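PDB 2O62: hypothetical protein from Nostoc punctiforme, which is of unknown function but belongs to the DUF3598 family, with two antiparallel beta domains probably related to the calycins. Local coordinates for residues A175-Q180 and T190-I195; G197-F202 and Q211-P216; D142-W147 and I170-A175. All blocks are in the same frame, centred on the assembly; numbering follows the deposited sequence. Where two conformers were deposited one is given.

All three contacts lie in the closed antiparallel barrel of the C-terminal half, and along the chain they follow one another without nesting or crossing. Contact 3 comes first: D142-W147, at the start of the first barrel strand, meets I170-A175, closing the hairpin of strands 145-155 and 162-172. From the shared residue A175 the chain turns into contact 1, which closes the next hairpin, 178-184 with 187-196; a probable hydrogen bond from M179 N to Q171 O joins the two. Contact 2 then pairs 199-202 with 210-214, and T194 with L201 links it to contact 1. Contacts 2 and 3 do not touch; L178 of contact 1 packs on residues of both.

Contact 1: A175-Q180 and T190-I195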
# COMPACT_ATOMS: atom_id res chain seq x y z
N ALA A 175 -31.00 5.75 -0.78
CA ALA A 175 -29.74 6.07 -1.49
C ALA A 175 -28.81 4.98 -2.01
O ALA A 175 -28.66 4.86 -3.22
CB ALA A 175 -29.01 7.25 -0.88
N GLY A 176 -28.17 4.19 -1.15
CA GLY A 176 -27.28 3.13 -1.64
C GLY A 176 -25.89 3.66 -1.94
O GLY A 176 -25.02 2.96 -2.46
N ARG A 177 -25.68 4.91 -1.58
CA ARG A 177 -24.35 5.49 -1.61
C ARG A 177 -23.61 5.08 -0.35
O ARG A 177 -24.19 4.60 0.60
CB ARG A 177 -24.44 7.01 -1.72
CG ARG A 177 -25.16 7.49 -3.01
CD ARG A 177 -25.16 9.02 -3.11
NE ARG A 177 -25.60 9.62 -1.85
CZ ARG A 177 -26.78 10.20 -1.61
NH1 ARG A 177 -27.71 10.32 -2.56
NH2 ARG A 177 -27.03 10.69 -0.39
N LEU A 178 -22.31 5.24 -0.40
CA LEU A 178 -21.44 4.89 0.70
C LEU A 178 -21.18 6.16 1.52
O LEU A 178 -20.98 7.23 0.95
CB LEU A 178 -20.15 4.29 0.15
CG LEU A 178 -19.34 3.50 1.16
CD1 LEU A 178 -20.00 2.12 1.39
CD2 LEU A 178 -17.88 3.33 0.76
N MSE A 179 -21.28 6.05 2.83
CA MSE A 179 -20.88 7.10 3.78
C MSE A 179 -19.64 6.58 4.47
O MSE A 179 -19.67 5.49 5.02
CB MSE A 179 -22.02 7.29 4.79
CG MSE A 179 -21.95 8.53 5.69
SE MSE A 179 -20.76 8.46 7.27
CE MSE A 179 -20.88 6.58 8.00
N GLN A 180 -18.56 7.34 4.43
CA GLN A 180 -17.31 6.98 5.12
C GLN A 180 -16.87 8.13 6.01
O GLN A 180 -16.80 9.27 5.54
CB GLN A 180 -16.18 6.67 4.17
CG GLN A 180 -14.94 6.21 4.93
CD GLN A 180 -13.83 5.77 4.04
OE1 GLN A 180 -14.07 5.19 2.98
NE2 GLN A 180 -12.58 5.99 4.47
N THR A 190 -15.57 13.11 6.83
CA THR A 190 -16.76 12.35 6.56
C THR A 190 -17.24 12.74 5.16
O THR A 190 -17.50 13.88 4.92
CB THR A 190 -17.81 12.63 7.56
OG1 THR A 190 -17.28 12.35 8.87
CG2 THR A 190 -19.03 11.78 7.32
N SER A 191 -17.30 11.78 4.25
CA SER A 191 -17.71 12.06 2.85
C SER A 191 -18.57 10.94 2.32
O SER A 191 -18.43 9.80 2.71
CB SER A 191 -16.50 12.21 1.93
OG SER A 191 -16.91 12.57 0.61
N THR A 192 -19.47 11.29 1.42
CA THR A 192 -20.29 10.32 0.71
C THR A 192 -19.62 9.94 -0.60
O THR A 192 -18.91 10.76 -1.18
CB THR A 192 -21.65 10.94 0.51
OG1 THR A 192 -22.20 11.15 1.83
CG2 THR A 192 -22.57 10.11 -0.30
N ALA A 193 -19.78 8.69 -1.01
CA ALA A 193 -19.24 8.18 -2.26
C ALA A 193 -20.29 7.40 -3.05
O ALA A 193 -21.28 6.90 -2.49
CB ALA A 193 -18.11 7.29 -1.98
N THR A 194 -20.07 7.27 -4.35
CA THR A 194 -20.91 6.40 -5.17
C THR A 194 -20.15 5.11 -5.44
O THR A 194 -18.92 5.10 -5.56
CB THR A 194 -21.30 7.03 -6.50
OG1 THR A 194 -20.14 7.57 -7.12
CG2 THR A 194 -22.29 8.13 -6.28
N ILE A 195 -20.87 4.01 -5.54
CA ILE A 195 -20.23 2.72 -5.83
C ILE A 195 -20.58 2.30 -7.24
O ILE A 195 -21.73 2.31 -7.62
CB ILE A 195 -20.70 1.60 -4.90
CG1 ILE A 195 -20.58 2.01 -3.44
CG2 ILE A 195 -19.88 0.35 -5.14
CD1 ILE A 195 -21.69 1.40 -2.61
O HOH W 1 -23.66 4.19 -4.86
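The beta hairpin of strands 178-184 and 187-196, part of the C-terminal barrel wall, is held here by two antiparallel hydrogen-bonded pairs, L178 with A193 and Q180 with S191. A193 N donates to L178 O at 2.7 Å and Q180 N to S191 O at 3.0 Å. Between them M179, a selenomethionine, and T192 form the non-hydrogen-bonded pair. Inside the barrel, L178 CB lies 4.2 Å from A193 CB, and L178 packs further on I170 and L172 of the preceding strand. On the face of M179 and T192, the side chain of R177, from the loop before the strand, crosses T192 at a slant. T192 OG1 sits beside its own backbone N (chi1 -63°), which leaves CG2 as the branch at the edge of the guanidinium, 3.4 Å from R177 NE. D173 forms a salt bridge to the guanidinium. Farther along, M179 SE rests 3.7 Å from T190 CG2. Where direct pairing ends, a water bridges the gap, donating to G176 O at 3.0 Å and accepting from I195 N at 2.9 Å.

Contact 2: G197-F202 and Q211-P216; sequences GSIVLF and QVLLLP
I199 wedges its forked side chain between two neighbours on the opposing strand. CG1 leans to L213, meeting CD1 at 3.9 Å, while CG2 reaches the other way and lies 4.2 Å from Q211 CB. The fork thus fills the groove between L213 and Q211, both of which it crosses at a slant. L213 answers with a bump of its own: with CG anti to the backbone N (chi1 173°), its CD1 drops into the hollow formed by I199 CG1 and the S198 carbonyl, 3.5 Å from S198 O. Beyond this face, L213 packs on L120 and Q211 on L117, both at strand 117-127 of the N-terminal half, and Q211 NE2 bonds to P25 O.

V200 and V212 meet differently on the other face, where they form a hydrogen-bonded pair. Their CB atoms approach to 4.1 Å with the methyl groups turned aside rather than toward each other, so that V200 CG1 is left to pack on A193 and V212 CG2 is directed at F202. That methyl sits at the edge of the phenyl ring, near its plane, 4.1 Å from F202 CE1; K208 makes a cation-pi contact with the same ring. At the far end L214 lays its CG against the S198 carbonyl.

The backbones keep these shapes in step: V200 N donates to V212 O at 2.9 Å, V212 N returns a bond to V200 O at 2.7 Å, and L214 N reaches S198 O at 2.9 Å. One face thus packs against the N-terminal half and the other lines the interior with residues such as I140 and L178, as expected of an antiparallel hairpin in the wall of a calycin-type beta barrel.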
# COMPACT_ATOMS: atom_id res chain seq x y z
N GLY A 197 -19.42 -0.92 -9.35
CA GLY A 197 -18.71 -2.19 -9.42
C GLY A 197 -17.64 -2.31 -8.36
O GLY A 197 -17.93 -2.30 -7.17
N SER A 198 -16.40 -2.42 -8.82
CA SER A 198 -15.23 -2.54 -7.96
C SER A 198 -14.63 -1.18 -7.60
O SER A 198 -13.60 -1.13 -6.92
CB SER A 198 -14.18 -3.43 -8.65
OG SER A 198 -13.72 -2.85 -9.85
N ILE A 199 -15.26 -0.09 -8.06
CA ILE A 199 -14.77 1.27 -7.79
C ILE A 199 -15.75 2.07 -6.95
O ILE A 199 -16.92 2.15 -7.27
CB ILE A 199 -14.50 2.06 -9.08
CG1 ILE A 199 -13.22 1.55 -9.75
CG2 ILE A 199 -14.30 3.55 -8.77
CD1 ILE A 199 -13.15 1.89 -11.22
N VAL A 200 -15.21 2.70 -5.93
CA VAL A 200 -15.92 3.62 -5.07
C VAL A 200 -15.35 4.99 -5.37
O VAL A 200 -14.13 5.20 -5.24
CB VAL A 200 -15.75 3.26 -3.59
CG1 VAL A 200 -16.45 4.27 -2.70
CG2 VAL A 200 -16.25 1.80 -3.34
N LEU A 201 -16.22 5.92 -5.71
CA LEU A 201 -15.82 7.24 -6.19
C LEU A 201 -16.19 8.32 -5.18
O LEU A 201 -17.36 8.53 -4.91
CB LEU A 201 -16.50 7.52 -7.51
CG LEU A 201 -16.22 8.89 -8.08
CD1 LEU A 201 -14.75 9.06 -8.36
CD2 LEU A 201 -17.07 9.17 -9.33
N PHE A 202 -15.17 9.00 -4.66
CA PHE A 202 -15.34 10.23 -3.85
C PHE A 202 -14.93 11.45 -4.67
O PHE A 202 -13.76 11.66 -4.93
CB PHE A 202 -14.46 10.18 -2.60
CG PHE A 202 -14.82 9.07 -1.59
CD1 PHE A 202 -14.26 7.79 -1.71
CD2 PHE A 202 -15.57 9.36 -0.47
CE1 PHE A 202 -14.54 6.78 -0.74
CE2 PHE A 202 -15.82 8.37 0.51
CZ PHE A 202 -15.31 7.08 0.35
N GLN A 211 -10.50 7.68 -6.01
CA GLN A 211 -11.23 6.47 -6.37
C GLN A 211 -10.67 5.38 -5.50
O GLN A 211 -9.48 5.32 -5.29
CB GLN A 211 -11.10 6.08 -7.85
CG GLN A 211 -9.70 5.65 -8.36
CD GLN A 211 -9.82 4.73 -9.62
OE1 GLN A 211 -10.44 5.13 -10.59
NE2 GLN A 211 -9.27 3.48 -9.55
N VAL A 212 -11.53 4.48 -5.02
CA VAL A 212 -11.01 3.30 -4.29
C VAL A 212 -11.32 2.09 -5.12
O VAL A 212 -12.43 1.95 -5.56
CB VAL A 212 -11.67 3.15 -2.91
CG1 VAL A 212 -11.04 1.99 -2.17
CG2 VAL A 212 -11.55 4.42 -2.13
N LEU A 213 -10.32 1.27 -5.37
CA LEU A 213 -10.52 0.09 -6.17
C LEU A 213 -10.36 -1.14 -5.30
O LEU A 213 -9.38 -1.28 -4.55
CB LEU A 213 -9.52 0.07 -7.32
CG LEU A 213 -9.47 -1.18 -8.18
CD1 LEU A 213 -10.74 -1.33 -9.00
CD2 LEU A 213 -8.27 -1.17 -9.10
N LEU A 214 -11.35 -2.03 -5.38
CA LEU A 214 -11.35 -3.23 -4.56
C LEU A 214 -10.72 -4.35 -5.38
O LEU A 214 -11.07 -4.53 -6.55
CB LEU A 214 -12.78 -3.60 -4.22
CG LEU A 214 -13.61 -2.44 -3.62
CD1 LEU A 214 -15.02 -2.93 -3.40
CD2 LEU A 214 -12.97 -1.91 -2.39
N LEU A 215 -9.78 -5.07 -4.78
CA LEU A 215 -8.98 -6.03 -5.50
C LEU A 215 -8.95 -7.41 -4.88
O LEU A 215 -9.52 -7.65 -3.78
CB LEU A 215 -7.54 -5.48 -5.54
CG LEU A 215 -7.31 -4.22 -6.40
CD1 LEU A 215 -5.99 -3.54 -6.00
CD2 LEU A 215 -7.37 -4.56 -7.89
N PRO A 216 -8.30 -8.36 -5.58
CA PRO A 216 -8.06 -9.64 -4.96
C PRO A 216 -7.24 -9.61 -3.63
O PRO A 216 -6.52 -8.62 -3.30
CB PRO A 216 -7.26 -10.40 -6.03
CG PRO A 216 -7.63 -9.76 -7.32
CD PRO A 216 -7.81 -8.33 -6.99

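Contact 3: D142-W147 and I170-A175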
# COMPACT_ATOMS: atom_id res chain seq x y z
N ASP A 142 -17.55 -6.42 2.90
CA ASP A 142 -16.51 -6.81 3.85
C ASP A 142 -16.07 -5.64 4.75
O ASP A 142 -15.43 -5.86 5.77
CB ASP A 142 -15.27 -7.29 3.09
CG ASP A 142 -15.50 -8.59 2.35
OD1 ASP A 142 -16.30 -9.46 2.82
OD2 ASP A 142 -14.85 -8.77 1.30
N LEU A 143 -16.35 -4.42 4.31
CA LEU A 143 -15.85 -3.25 5.01
C LEU A 143 -16.89 -2.53 5.84
O LEU A 143 -16.52 -1.75 6.73
CB LEU A 143 -15.21 -2.27 4.03
CG LEU A 143 -14.05 -2.83 3.23
CD1 LEU A 143 -13.56 -1.84 2.21
CD2 LEU A 143 -12.91 -3.25 4.16
N LEU A 144 -18.17 -2.78 5.58
CA LEU A 144 -19.21 -2.03 6.25
C LEU A 144 -19.13 -2.29 7.75
O LEU A 144 -18.94 -3.43 8.20
CB LEU A 144 -20.60 -2.43 5.76
CG LEU A 144 -20.89 -2.18 4.29
CD1 LEU A 144 -22.22 -2.77 3.93
CD2 LEU A 144 -20.85 -0.69 3.98
N GLY A 145 -19.27 -1.23 8.53
CA GLY A 145 -19.26 -1.33 9.97
C GLY A 145 -18.33 -0.28 10.50
O GLY A 145 -18.13 0.75 9.85
N GLU A 146 -17.74 -0.58 11.65
CA GLU A 146 -16.77 0.28 12.29
C GLU A 146 -15.49 -0.43 12.62
O GLU A 146 -15.50 -1.58 12.98
CB GLU A 146 -17.36 0.81 13.58
CG GLU A 146 -18.46 1.81 13.32
CD GLU A 146 -19.04 2.42 14.58
OE1 GLU A 146 -18.32 2.50 15.62
OE2 GLU A 146 -20.23 2.80 14.52
N TRP A 147 -14.40 0.31 12.51
CA TRP A 147 -13.04 -0.16 12.66
C TRP A 147 -12.34 0.81 13.59
O TRP A 147 -12.56 2.02 13.50
CB TRP A 147 -12.31 -0.16 11.30
CG TRP A 147 -13.01 -1.01 10.28
CD1 TRP A 147 -14.14 -0.70 9.52
CD2 TRP A 147 -12.68 -2.37 9.97
NE1 TRP A 147 -14.49 -1.79 8.75
CE2 TRP A 147 -13.61 -2.82 9.00
CE3 TRP A 147 -11.69 -3.25 10.43
CZ2 TRP A 147 -13.58 -4.13 8.49
CZ3 TRP A 147 -11.66 -4.53 9.91
CH2 TRP A 147 -12.58 -4.95 8.94
N ILE A 170 -18.00 2.92 7.95
CA ILE A 170 -18.42 2.80 6.57
C ILE A 170 -19.83 2.24 6.59
O ILE A 170 -20.08 1.19 7.16
CB ILE A 170 -17.45 1.87 5.78
CG1 ILE A 170 -16.04 2.41 5.90
CG2 ILE A 170 -17.84 1.81 4.32
CD1 ILE A 170 -15.01 1.57 5.21
N GLN A 171 -20.77 2.99 6.03
CA GLN A 171 -22.12 2.52 5.97
C GLN A 171 -22.76 2.90 4.64
O GLN A 171 -22.39 3.91 4.04
CB GLN A 171 -22.94 3.08 7.14
CG GLN A 171 -22.33 2.81 8.57
CD GLN A 171 -22.38 1.31 9.15
OE1 GLN A 171 -22.85 0.33 8.52
NE2 GLN A 171 -21.89 1.19 10.39
N LEU A 172 -23.74 2.10 4.21
CA LEU A 172 -24.53 2.44 3.05
C LEU A 172 -25.59 3.40 3.54
O LEU A 172 -26.12 3.21 4.65
CB LEU A 172 -25.21 1.21 2.44
CG LEU A 172 -24.22 0.15 1.93
CD1 LEU A 172 -24.97 -1.09 1.41
CD2 LEU A 172 -23.33 0.73 0.85
N ASP A 173 -25.86 4.45 2.77
CA ASP A 173 -27.03 5.30 3.03
C ASP A 173 -28.18 4.75 2.18
O ASP A 173 -28.10 3.62 1.70
CB ASP A 173 -26.73 6.79 2.81
CG ASP A 173 -26.56 7.16 1.35
OD1 ASP A 173 -27.04 6.41 0.46
OD2 ASP A 173 -25.94 8.24 1.10
N ASP A 174 -29.23 5.52 1.95
CA ASP A 174 -30.50 4.86 1.62
C ASP A 174 -31.35 5.08 0.34
O ASP A 174 -32.48 4.55 0.36
CB ASP A 174 -31.44 5.08 2.82
CG ASP A 174 -31.86 6.54 2.99
OD1 ASP A 174 -31.96 7.28 1.98
OD2 ASP A 174 -32.08 6.97 4.15
N ALA A 175 -31.00 5.75 -0.78
CA ALA A 175 -29.74 6.07 -1.49
C ALA A 175 -28.81 4.98 -2.01
O ALA A 175 -28.66 4.86 -3.22
CB ALA A 175 -29.01 7.25 -0.88
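The flat carboxamide of Q171 folds back over the backbone of G145, its NE2 3.7 Å from G145 CA. A bend at chi2 (-72°) turns the group there. The indole of W147 has the backbone of D142 and L143 at its edge, and its NE1 donates to L143 O at 2.9 Å, nearly in the ring plane, tying the segment back on itself. G145 and I170 form an antiparallel hydrogen-bonded pair: G145 N to I170 O and I170 N to G145 O, each 2.9 Å. At its backbone angles a CB on G145 would jam against the L144 carbonyl, which calls for glycine. With the carboxamide of Q171 cut back to an alanine here, the side of G145 against which it lies would probably lose that cover. L144 crosses I170 and L172 at about right angles, its CD2 touching I170 CG2 at 3.9 Å and L172 CG at 4.0 Å. From the other flank I170 CD1 reaches L143 CB at 4.0 Å. The W147 side chain also packs on R246 of strand 245-253. Glycine and tryptophan two residues apart at the start of the first barrel strand, with that arginine touching the indole, are consistent with the G-x-W signature of the calycins.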